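Local atomic coordinates of afamin (Homo sapiens, PDB entry 6FAK), a protein that carries hydrophobic molecules in body fluids, binds vitamin E and keeps lipidated Wnt proteins soluble and active. Residues T14-I25 with V253-S261. Residues are numbered along the deposited sequence; the frame is centred on the assembly and turned at random.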
ATOM      1  N   THR A  14     -21.697  -1.290  16.604  1.00 52.70           N
ATOM      2  CA  THR A  14     -20.447  -0.563  16.337  1.00 49.07           C
ATOM      3  C   THR A  14     -19.954   0.198  17.572  1.00 47.09           C
ATOM      4  O   THR A  14     -18.785   0.095  17.911  1.00 45.75           O
ATOM      5  CB  THR A  14     -20.599   0.414  15.140  1.00 50.67           C
ATOM      6  OG1 THR A  14     -21.034  -0.313  13.982  1.00 46.39           O
ATOM      7  CG2 THR A  14     -19.248   1.129  14.811  1.00 48.39           C
ATOM      8  N   GLN A  15     -20.843   0.957  18.222  1.00 47.95           N
ATOM      9  CA  GLN A  15     -20.520   1.677  19.466  1.00 49.88           C
ATOM     10  C   GLN A  15     -20.113   0.714  20.575  1.00 52.22           C
ATOM     11  O   GLN A  15     -19.225   1.017  21.382  1.00 53.87           O
ATOM     12  CB  GLN A  15     -21.713   2.528  19.935  1.00 54.28           C
ATOM     13  CG  GLN A  15     -21.455   3.465  21.117  1.00 58.02           C
ATOM     14  CD  GLN A  15     -20.326   4.463  20.879  1.00 57.83           C
ATOM     15  OE1 GLN A  15     -20.064   4.840  19.739  1.00 57.09           O
ATOM     16  NE2 GLN A  15     -19.633   4.878  21.961  1.00 53.37           N
ATOM     17  N   LYS A  16     -20.735  -0.458  20.593  1.00 52.88           N
ATOM     18  CA  LYS A  16     -20.356  -1.475  21.554  1.00 54.34           C
ATOM     19  C   LYS A  16     -18.993  -2.012  21.235  1.00 47.89           C
ATOM     20  O   LYS A  16     -18.185  -2.132  22.125  1.00 46.00           O
ATOM     21  CB  LYS A  16     -21.374  -2.628  21.642  1.00 61.53           C
ATOM     22  CG  LYS A  16     -22.275  -2.548  22.866  1.00 74.04           C
ATOM     23  CD  LYS A  16     -23.253  -1.368  22.829  1.00 83.59           C
ATOM     24  CE  LYS A  16     -22.808  -0.167  23.657  1.00 89.15           C
ATOM     25  NZ  LYS A  16     -22.635  -0.482  25.108  1.00 91.19           N
ATOM     26  N   PHE A  17     -18.751  -2.378  19.978  1.00 46.39           N
ATOM     27  CA  PHE A  17     -17.418  -2.828  19.569  1.00 46.09           C
ATOM     28  C   PHE A  17     -16.317  -1.815  19.988  1.00 43.90           C
ATOM     29  O   PHE A  17     -15.277  -2.212  20.519  1.00 43.87           O
ATOM     30  CB  PHE A  17     -17.363  -3.093  18.068  1.00 46.37           C
ATOM     31  CG  PHE A  17     -16.009  -3.545  17.581  1.00 45.18           C
ATOM     32  CD1 PHE A  17     -15.683  -4.895  17.563  1.00 45.24           C
ATOM     33  CD2 PHE A  17     -15.053  -2.624  17.158  1.00 45.61           C
ATOM     34  CE1 PHE A  17     -14.434  -5.318  17.127  1.00 44.86           C
ATOM     35  CE2 PHE A  17     -13.801  -3.047  16.724  1.00 43.75           C
ATOM     36  CZ  PHE A  17     -13.491  -4.396  16.712  1.00 45.38           C
ATOM     37  N   ILE A  18     -16.554  -0.529  19.747  1.00 45.14           N
ATOM     38  CA  ILE A  18     -15.569   0.531  20.064  1.00 47.31           C
ATOM     39  C   ILE A  18     -15.334   0.681  21.561  1.00 52.69           C
ATOM     40  O   ILE A  18     -14.167   0.752  22.005  1.00 53.55           O
ATOM     41  CB  ILE A  18     -15.975   1.891  19.467  1.00 46.69           C
ATOM     42  CG1 ILE A  18     -15.815   1.843  17.945  1.00 45.84           C
ATOM     43  CG2 ILE A  18     -15.108   3.026  20.014  1.00 47.30           C
ATOM     44  CD1 ILE A  18     -16.588   2.929  17.234  1.00 45.41           C
ATOM     45  N   GLU A  19     -16.427   0.742  22.325  1.00 54.71           N
ATOM     46  CA  GLU A  19     -16.358   0.799  23.802  1.00 56.83           C
ATOM     47  C   GLU A  19     -15.589  -0.393  24.359  1.00 57.27           C
ATOM     48  O   GLU A  19     -14.693  -0.231  25.183  1.00 58.46           O
ATOM     49  CB  GLU A  19     -17.760   0.799  24.412  1.00 63.39           C
ATOM     50  CG  GLU A  19     -18.522   2.115  24.324  1.00 67.27           C
ATOM     51  CD  GLU A  19     -19.905   2.031  24.958  1.00 74.51           C
ATOM     52  OE1 GLU A  19     -20.359   0.909  25.302  1.00 74.85           O
ATOM     53  OE2 GLU A  19     -20.542   3.095  25.126  1.00 83.06           O
ATOM     54  N   ASP A  20     -15.961  -1.589  23.901  1.00 55.75           N
ATOM     55  CA  ASP A  20     -15.276  -2.829  24.258  1.00 56.35           C
ATOM     56  C   ASP A  20     -13.795  -2.855  23.931  1.00 60.13           C
ATOM     57  O   ASP A  20     -13.023  -3.347  24.742  1.00 59.70           O
ATOM     58  CB  ASP A  20     -15.928  -4.032  23.563  1.00 62.14           C
ATOM     59  CG  ASP A  20     -17.191  -4.521  24.272  1.00 66.80           C
ATOM     60  OD1 ASP A  20     -17.621  -3.872  25.259  1.00 62.21           O
ATOM     61  OD2 ASP A  20     -17.740  -5.564  23.831  1.00 69.81           O
ATOM     62  N   ASN A  21     -13.402  -2.337  22.752  1.00 57.35           N
ATOM     63  CA  ASN A  21     -11.999  -2.399  22.279  1.00 52.38           C
ATOM     64  C   ASN A  21     -11.199  -1.080  22.451  1.00 46.74           C
ATOM     65  O   ASN A  21     -10.175  -0.890  21.828  1.00 40.96           O
ATOM     66  CB  ASN A  21     -11.979  -2.873  20.816  1.00 53.92           C
ATOM     67  CG  ASN A  21     -12.494  -4.299  20.665  1.00 60.48           C
ATOM     68  OD1 ASN A  21     -11.791  -5.265  20.992  1.00 64.65           O
ATOM     69  ND2 ASN A  21     -13.728  -4.440  20.181  1.00 57.01           N
ATOM     70  N   ILE A  22     -11.677  -0.205  23.330  1.00 47.51           N
ATOM     71  CA  ILE A  22     -11.134   1.132  23.535  1.00 48.45           C
ATOM     72  C   ILE A  22      -9.630   1.168  23.868  1.00 45.52           C
ATOM     73  O   ILE A  22      -8.920   2.114  23.472  1.00 44.49           O
ATOM     74  CB  ILE A  22     -11.938   1.866  24.626  1.00 54.10           C
ATOM     75  CG1 ILE A  22     -11.674   3.377  24.616  1.00 53.90           C
ATOM     76  CG2 ILE A  22     -11.655   1.273  26.002  1.00 54.91           C
ATOM     77  CD1 ILE A  22     -12.110   4.079  23.350  1.00 54.91           C
ATOM     78  N   GLU A  23      -9.159   0.151  24.579  1.00 43.69           N
ATOM     79  CA  GLU A  23      -7.761   0.019  24.927  1.00 44.45           C
ATOM     80  C   GLU A  23      -6.933  -0.204  23.647  1.00 40.40           C
ATOM     81  O   GLU A  23      -5.989   0.539  23.376  1.00 41.17           O
ATOM     82  CB  GLU A  23      -7.553  -1.107  25.969  1.00 50.99           C
ATOM     83  CG  GLU A  23      -6.092  -1.466  26.244  1.00 58.58           C
ATOM     84  CD  GLU A  23      -5.902  -2.398  27.454  1.00 66.45           C
ATOM     85  OE1 GLU A  23      -6.126  -3.627  27.327  1.00 65.57           O
ATOM     86  OE2 GLU A  23      -5.490  -1.903  28.527  1.00 69.99           O
ATOM     87  N   TYR A  24      -7.341  -1.178  22.848  1.00 37.50           N
ATOM     88  CA  TYR A  24      -6.669  -1.507  21.598  1.00 37.56           C
ATOM     89  C   TYR A  24      -6.667  -0.348  20.571  1.00 33.06           C
ATOM     90  O   TYR A  24      -5.667  -0.067  19.916  1.00 30.58           O
ATOM     91  CB  TYR A  24      -7.292  -2.767  20.977  1.00 44.71           C
ATOM     92  CG  TYR A  24      -7.321  -3.957  21.922  1.00 54.86           C
ATOM     93  CD1 TYR A  24      -6.137  -4.537  22.388  1.00 63.42           C
ATOM     94  CD2 TYR A  24      -8.541  -4.489  22.380  1.00 62.27           C
ATOM     95  CE1 TYR A  24      -6.167  -5.615  23.277  1.00 68.42           C
ATOM     96  CE2 TYR A  24      -8.576  -5.575  23.248  1.00 67.02           C
ATOM     97  CZ  TYR A  24      -7.388  -6.140  23.687  1.00 69.63           C
ATOM     98  OH  TYR A  24      -7.421  -7.212  24.557  1.00 77.24           O
ATOM     99  N   ILE A  25      -7.824   0.265  20.428  1.00 31.81           N
ATOM    100  CA  ILE A  25      -8.058   1.431  19.579  1.00 32.30           C
ATOM    101  C   ILE A  25      -7.148   2.599  19.954  1.00 30.84           C
ATOM    102  O   ILE A  25      -6.567   3.264  19.066  1.00 29.81           O
ATOM    103  CB  ILE A  25      -9.549   1.830  19.671  1.00 34.04           C
ATOM    104  CG1 ILE A  25     -10.410   0.781  18.944  1.00 36.24           C
ATOM    105  CG2 ILE A  25      -9.822   3.212  19.136  1.00 34.94           C
ATOM    106  CD1 ILE A  25     -11.890   0.984  19.212  1.00 38.71           C
ATOM    107  N   VAL A 253      -8.942   6.856  14.129  0.51 27.07           N
ATOM    108  CA  VAL A 253      -9.241   5.407  14.279  0.51 27.45           C
ATOM    109  C   VAL A 253     -10.714   5.110  14.584  0.51 27.91           C
ATOM    110  O   VAL A 253     -11.303   4.221  13.975  0.51 27.76           O
ATOM    111  CB  VAL A 253      -8.309   4.709  15.285  0.51 27.60           C
ATOM    112  CG1 VAL A 253      -6.865   4.801  14.824  0.51 27.24           C
ATOM    113  CG2 VAL A 253      -8.459   5.293  16.693  0.51 28.25           C
ATOM    114  N   VAL A 254     -11.308   5.889  15.489  1.00 28.56           N
ATOM    115  CA  VAL A 254     -12.743   5.769  15.815  1.00 29.66           C
ATOM    116  C   VAL A 254     -13.666   6.041  14.613  1.00 29.88           C
ATOM    117  O   VAL A 254     -14.537   5.234  14.296  1.00 30.14           O
ATOM    118  CB  VAL A 254     -13.127   6.676  17.026  1.00 30.44           C
ATOM    119  CG1 VAL A 254     -14.619   6.625  17.294  1.00 31.78           C
ATOM    120  CG2 VAL A 254     -12.358   6.234  18.259  1.00 31.17           C
ATOM    121  N   GLN A 255     -13.457   7.165  13.942  1.00 29.30           N
ATOM    122  CA  GLN A 255     -14.247   7.491  12.765  1.00 30.22           C
ATOM    123  C   GLN A 255     -14.071   6.456  11.645  1.00 29.01           C
ATOM    124  O   GLN A 255     -15.011   6.146  10.899  1.00 28.37           O
ATOM    125  CB  GLN A 255     -13.876   8.878  12.229  1.00 31.81           C
ATOM    126  CG  GLN A 255     -14.906   9.461  11.272  1.00 36.56           C
ATOM    127  CD  GLN A 255     -16.276   9.637  11.954  1.00 40.77           C
ATOM    128  OE1 GLN A 255     -16.366   9.889  13.157  1.00 42.45           O
ATOM    129  NE2 GLN A 255     -17.320   9.415  11.206  1.00 41.71           N
ATOM    130  N   CYS A 256     -12.851   5.970  11.498  1.00 28.03           N
ATOM    131  CA  CYS A 256     -12.546   4.937  10.526  1.00 28.30           C
ATOM    132  C   CYS A 256     -13.388   3.686  10.763  1.00 28.36           C
ATOM    133  O   CYS A 256     -14.009   3.164   9.821  1.00 27.66           O
ATOM    134  CB  CYS A 256     -11.040   4.622  10.538  1.00 28.40           C
ATOM    135  SG  CYS A 256     -10.418   3.451   9.310  1.00 28.09           S
ATOM    136  N   ILE A 257     -13.379   3.203  12.010  1.00 28.89           N
ATOM    137  CA  ILE A 257     -14.163   2.017  12.395  1.00 30.35           C
ATOM    138  C   ILE A 257     -15.654   2.251  12.130  1.00 30.19           C
ATOM    139  O   ILE A 257     -16.273   1.427  11.472  1.00 29.63           O
ATOM    140  CB  ILE A 257     -13.870   1.546  13.866  1.00 31.12           C
ATOM    141  CG1 ILE A 257     -12.483   0.937  13.963  1.00 31.42           C
ATOM    142  CG2 ILE A 257     -14.875   0.504  14.328  1.00 32.44           C
ATOM    143  CD1 ILE A 257     -11.876   0.939  15.351  1.00 32.25           C
ATOM    144  N   ARG A 258     -16.176   3.384  12.596  1.00 31.26           N
ATOM    145  CA  ARG A 258     -17.578   3.787  12.357  1.00 33.51           C
ATOM    146  C   ARG A 258     -17.945   3.866  10.893  1.00 33.66           C
ATOM    147  O   ARG A 258     -18.984   3.374  10.505  1.00 33.09           O
ATOM    148  CB  ARG A 258     -17.894   5.169  12.967  1.00 35.86           C
ATOM    149  CG  ARG A 258     -18.008   5.148  14.487  1.00 38.81           C
ATOM    150  CD  ARG A 258     -18.427   6.495  15.075  1.00 41.86           C
ATOM    151  NE  ARG A 258     -18.416   6.448  16.543  1.00 44.94           N
ATOM    152  CZ  ARG A 258     -18.246   7.479  17.382  1.00 46.62           C
ATOM    153  NH1 ARG A 258     -18.048   8.715  16.926  1.00 45.04           N
ATOM    154  NH2 ARG A 258     -18.257   7.268  18.681  1.00 49.15           N
ATOM    155  N   ASP A 259     -17.136   4.542  10.092  1.00 32.52           N
ATOM    156  CA  ASP A 259     -17.418   4.650   8.652  1.00 33.15           C
ATOM    157  C   ASP A 259     -17.260   3.325   7.926  1.00 31.61           C
ATOM    158  O   ASP A 259     -17.998   3.083   6.979  1.00 30.68           O
ATOM    159  CB  ASP A 259     -16.580   5.741   7.947  1.00 36.20           C
ATOM    160  CG  ASP A 259     -16.889   7.132   8.440  1.00 41.73           C
ATOM    161  OD1 ASP A 259     -17.915   7.281   9.102  1.00 44.31           O
ATOM    162  OD2 ASP A 259     -16.112   8.085   8.174  1.00 47.53           O
ATOM    163  N   THR A 260     -16.289   2.487   8.313  1.00 31.20           N
ATOM    164  CA  THR A 260     -16.156   1.164   7.722  1.00 31.48           C
ATOM    165  C   THR A 260     -17.435   0.328   8.018  1.00 33.22           C
ATOM    166  O   THR A 260     -18.014  -0.257   7.116  1.00 32.32           O
ATOM    167  CB  THR A 260     -14.900   0.449   8.256  1.00 31.22           C
ATOM    168  OG1 THR A 260     -13.724   1.184   7.871  1.00 29.80           O
ATOM    169  CG2 THR A 260     -14.782  -0.998   7.716  1.00 31.86           C
ATOM    170  N   SER A 261     -17.892   0.351   9.264  1.00 35.30           N
ATOM    171  CA  SER A 261     -19.114  -0.344   9.635  1.00 39.57           C
ATOM    172  C   SER A 261     -20.339   0.171   8.837  1.00 38.74           C
ATOM    173  O   SER A 261     -21.157  -0.611   8.345  1.00 39.47           O
ATOM    174  CB  SER A 261     -19.345  -0.248  11.142  1.00 42.03           C
ATOM    175  OG  SER A 261     -20.636  -0.697  11.450  1.00 46.82           O
TER
HETATM  176  O   HOH W   1     -19.827   4.193  17.173  1.00 53.15           O
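In the all-helical albumin fold, this contact joins the first and second albumin repeats. Helix 13-20 and the start of helix 22-33 pack on the start of helix 253-268, whose residues 253-261 belong to the region that forms the pocket for hydrophobic ligands. Segments 14-20 and 253-261 run roughly antiparallel, at 149°, and their axes approach to 10.3 Å. Polar pairs at Thr14 and Gln15 lie toward one end; apolar side chains fill the rest, as far as Ile25.

Ile257 is central. Its CG2 lies 4.0 Å from Ile18 CG1, the two side chains sliding past each other in opposite directions. CG2 also nears the Phe17 ring obliquely. The other branch of Ile257 meets Ile25 tip to tip, CD1 to CD1 at 3.9 Å. With CG1 beside the backbone N (chi1 -71°), Ile25 sends CG2 opposite that N, to Val254 CG2. Disulfide Cys256-Cys248 ties helix 253-268 to helix 231-250.

Arg258 works with both its chain and its head group. CG lies 3.8 Å from Ile18 CD1, where the side chains cross at about a right angle. The chain is extended from CG to NE and runs alongside Gln15, pointing the same way. NH2 donates to Gln15 OE1 on a lone pair in the carbonyl plane, but the bond is long and bent (3.2 Å, N-H...O 142°). A water accepts from Arg258 NE and donates to the same OE1, so this oxygen receives two bonds. Val254 CG1 covers one face of the guanidinium. A leucine in place of Arg258 would probably leave Gln15 OE1 without its direct donor and the bridging water without its NE anchor.

Thr14 CG2 rests over helix 253-268, 4.0 Å from Arg258 CA. Thr14 OG1, beside the backbone N, meets Ser261 OG in a hydrogen bond of 2.6 Å; either hydroxyl could be the donor.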